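Local coordinates for isochorismatase family protein family (Burkholderia thailandensis, PDB 3TXY) that belongs to the isochorismatase family of cysteine hydrolase-like proteins and is probably a hydrolase, though its substrate is unknown, at residues A111-D116 against A144-E149. Sequence-based numbering, arbitrary orientation.
Sequences AFTGTD and AREAYE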
loop_
_atom_site.group_PDB
_atom_site.type_symbol
_atom_site.label_atom_id
_atom_site.label_comp_id
_atom_site.label_asym_id
_atom_site.label_seq_id
_atom_site.Cartn_x
_atom_site.Cartn_y
_atom_site.Cartn_z
ATOM N N ALA A 111 0.889 1.072 -9.254
ATOM C CA ALA A 111 1.322 1.629 -10.532
ATOM C C ALA A 111 2.651 2.373 -10.531
ATOM O O ALA A 111 3.013 2.949 -11.557
ATOM C CB ALA A 111 0.227 2.527 -11.121
ATOM N N PHE A 112 3.383 2.364 -9.415
ATOM C CA PHE A 112 4.685 3.027 -9.356
ATOM C C PHE A 112 5.875 2.091 -9.564
ATOM O O PHE A 112 6.803 2.416 -10.319
ATOM C CB PHE A 112 4.830 3.734 -8.027
ATOM C CG PHE A 112 3.993 4.972 -7.899
ATOM C CD1 PHE A 112 4.456 6.182 -8.379
ATOM C CD2 PHE A 112 2.761 4.942 -7.251
ATOM C CE1 PHE A 112 3.721 7.339 -8.233
ATOM C CE2 PHE A 112 2.018 6.091 -7.099
ATOM C CZ PHE A 112 2.488 7.292 -7.605
ATOM N N THR A 113 5.883 0.964 -8.848
ATOM C CA THR A 113 7.021 0.041 -8.906
ATOM C C THR A 113 7.301 -0.409 -10.353
ATOM O O THR A 113 6.404 -0.896 -11.040
ATOM C CB THR A 113 6.796 -1.202 -8.024
ATOM O OG1 THR A 113 6.544 -0.809 -6.665
ATOM C CG2 THR A 113 8.035 -2.109 -8.056
ATOM N N GLY A 114 8.543 -0.197 -10.803
ATOM C CA GLY A 114 8.947 -0.589 -12.134
ATOM C C GLY A 114 8.314 0.192 -13.270
ATOM O O GLY A 114 8.312 -0.282 -14.404
ATOM N N THR A 115 7.762 1.370 -12.977
ATOM C CA THR A 115 7.081 2.161 -14.020
ATOM C C THR A 115 7.657 3.550 -14.127
ATOM O O THR A 115 8.496 3.954 -13.302
ATOM C CB THR A 115 5.559 2.304 -13.811
ATOM O OG1 THR A 115 5.273 3.345 -12.868
ATOM C CG2 THR A 115 4.878 0.978 -13.375
ATOM N N ASP A 116 7.183 4.274 -15.139
ATOM C CA ASP A 116 7.479 5.694 -15.298
ATOM C C ASP A 116 6.387 6.624 -14.782
ATOM O O ASP A 116 6.359 7.789 -15.150
ATOM C CB ASP A 116 7.828 6.039 -16.764
ATOM C CG ASP A 116 6.678 5.827 -17.748
ATOM O OD1 ASP A 116 5.680 5.100 -17.426
ATOM O OD2 ASP A 116 6.794 6.384 -18.880
ATOM N N ALA A 144 -2.685 4.481 -4.533
ATOM C CA ALA A 144 -3.120 5.564 -3.642
ATOM C C ALA A 144 -2.172 5.704 -2.430
ATOM O O ALA A 144 -1.707 6.803 -2.104
ATOM C CB ALA A 144 -4.551 5.312 -3.167
ATOM N N ARG A 145 -1.890 4.580 -1.781
ATOM C CA ARG A 145 -0.966 4.569 -0.661
ATOM C C ARG A 145 0.425 5.101 -1.017
ATOM O O ARG A 145 0.996 5.911 -0.302
ATOM C CB ARG A 145 -0.844 3.152 -0.124
ATOM C CG ARG A 145 -2.044 2.732 0.711
ATOM C CD ARG A 145 -1.871 1.292 1.184
ATOM N NE ARG A 145 -3.012 0.810 1.958
ATOM C CZ ARG A 145 -3.042 0.623 3.277
ATOM N NH1 ARG A 145 -1.978 0.855 4.037
ATOM N NH2 ARG A 145 -4.162 0.173 3.830
ATOM N N GLU A 146 0.967 4.640 -2.135
ATOM C CA GLU A 146 2.285 5.071 -2.556
ATOM C C GLU A 146 2.291 6.541 -2.990
ATOM O O GLU A 146 3.249 7.247 -2.738
ATOM C CB GLU A 146 2.818 4.156 -3.664
ATOM C CG GLU A 146 4.244 4.499 -4.056
ATOM C CD GLU A 146 5.025 3.340 -4.682
ATOM O OE1 GLU A 146 6.226 3.547 -4.921
ATOM O OE2 GLU A 146 4.474 2.244 -4.936
ATOM N N ALA A 147 1.227 6.975 -3.669
ATOM C CA ALA A 147 1.134 8.368 -4.141
ATOM C C ALA A 147 1.120 9.336 -2.958
ATOM O O ALA A 147 1.798 10.367 -2.943
ATOM C CB ALA A 147 -0.104 8.546 -4.993
ATOM N N TYR A 148 0.375 8.954 -1.931
ATOM C CA TYR A 148 0.341 9.705 -0.679
ATOM C C TYR A 148 1.763 9.847 -0.083
ATOM O O TYR A 148 2.186 10.937 0.291
ATOM C CB TYR A 148 -0.593 8.967 0.282
ATOM C CG TYR A 148 -0.525 9.343 1.735
ATOM C CD1 TYR A 148 -1.080 10.528 2.185
ATOM C CD2 TYR A 148 0.043 8.476 2.677
ATOM C CE1 TYR A 148 -1.054 10.861 3.523
ATOM C CE2 TYR A 148 0.082 8.814 4.016
ATOM C CZ TYR A 148 -0.468 10.007 4.428
ATOM O OH TYR A 148 -0.448 10.337 5.758
ATOM N N GLU A 149 2.498 8.741 -0.001
ATOM C CA GLU A 149 3.857 8.776 0.571
ATOM C C GLU A 149 4.815 9.607 -0.270
ATOM O O GLU A 149 5.802 10.156 0.258
ATOM C CB GLU A 149 4.406 7.358 0.727
ATOM C CG GLU A 149 3.583 6.588 1.735
ATOM C CD GLU A 149 4.283 5.389 2.307
ATOM O OE1 GLU A 149 5.500 5.198 2.084
ATOM O OE2 GLU A 149 3.586 4.658 3.042
HETATM O O HOH W 1 3.505 0.710 -6.975
HETATM O O HOH W 2 7.626 1.640 -5.848
#
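F112 and E146 bring the two backbones together, their CA atoms 7.5 Å apart, where the F112-T113 start of a type II turn lies against the last turn of helix 136-149, at E146 and A147. The turn closes through T115 N to F112 O, while T115 OG1 donates a hydrogen bond to A111 O at 2.6 Å and is also hydrogen-bonded to L117 N, at the start of helix 117-123. E146 stretches its chain back alongside the ring, CG 3.6 Å from F112 CD2, its chi1 of -175° setting CG opposite the backbone N. Its carboxylate ends against F112 CB, 3.4 Å from E146 CD, with ring and carboxylate planes 32° apart. Farther out, F112 CE2 and CZ lie obliquely against the backbone and CB of A147, CE2 3.6 Å from A147 N. Two waters make the polar link: one accepts from F112 N and donates to E146 OE2 at 2.7 Å, the other donates to T113 OG1 at 2.8 Å and, over a short 2.5 Å, to E146 OE1. T113 OG1 is also hydrogen-bonded to E149 of the second subunit, which places the turn at the subunit interface. In this α/β fold with a central parallel sheet, as in other isochorismatase-family proteins, the contact joins the loop leading from strand 102-106 into helix 117-123 to the helix between strands 128-134 and 153-162.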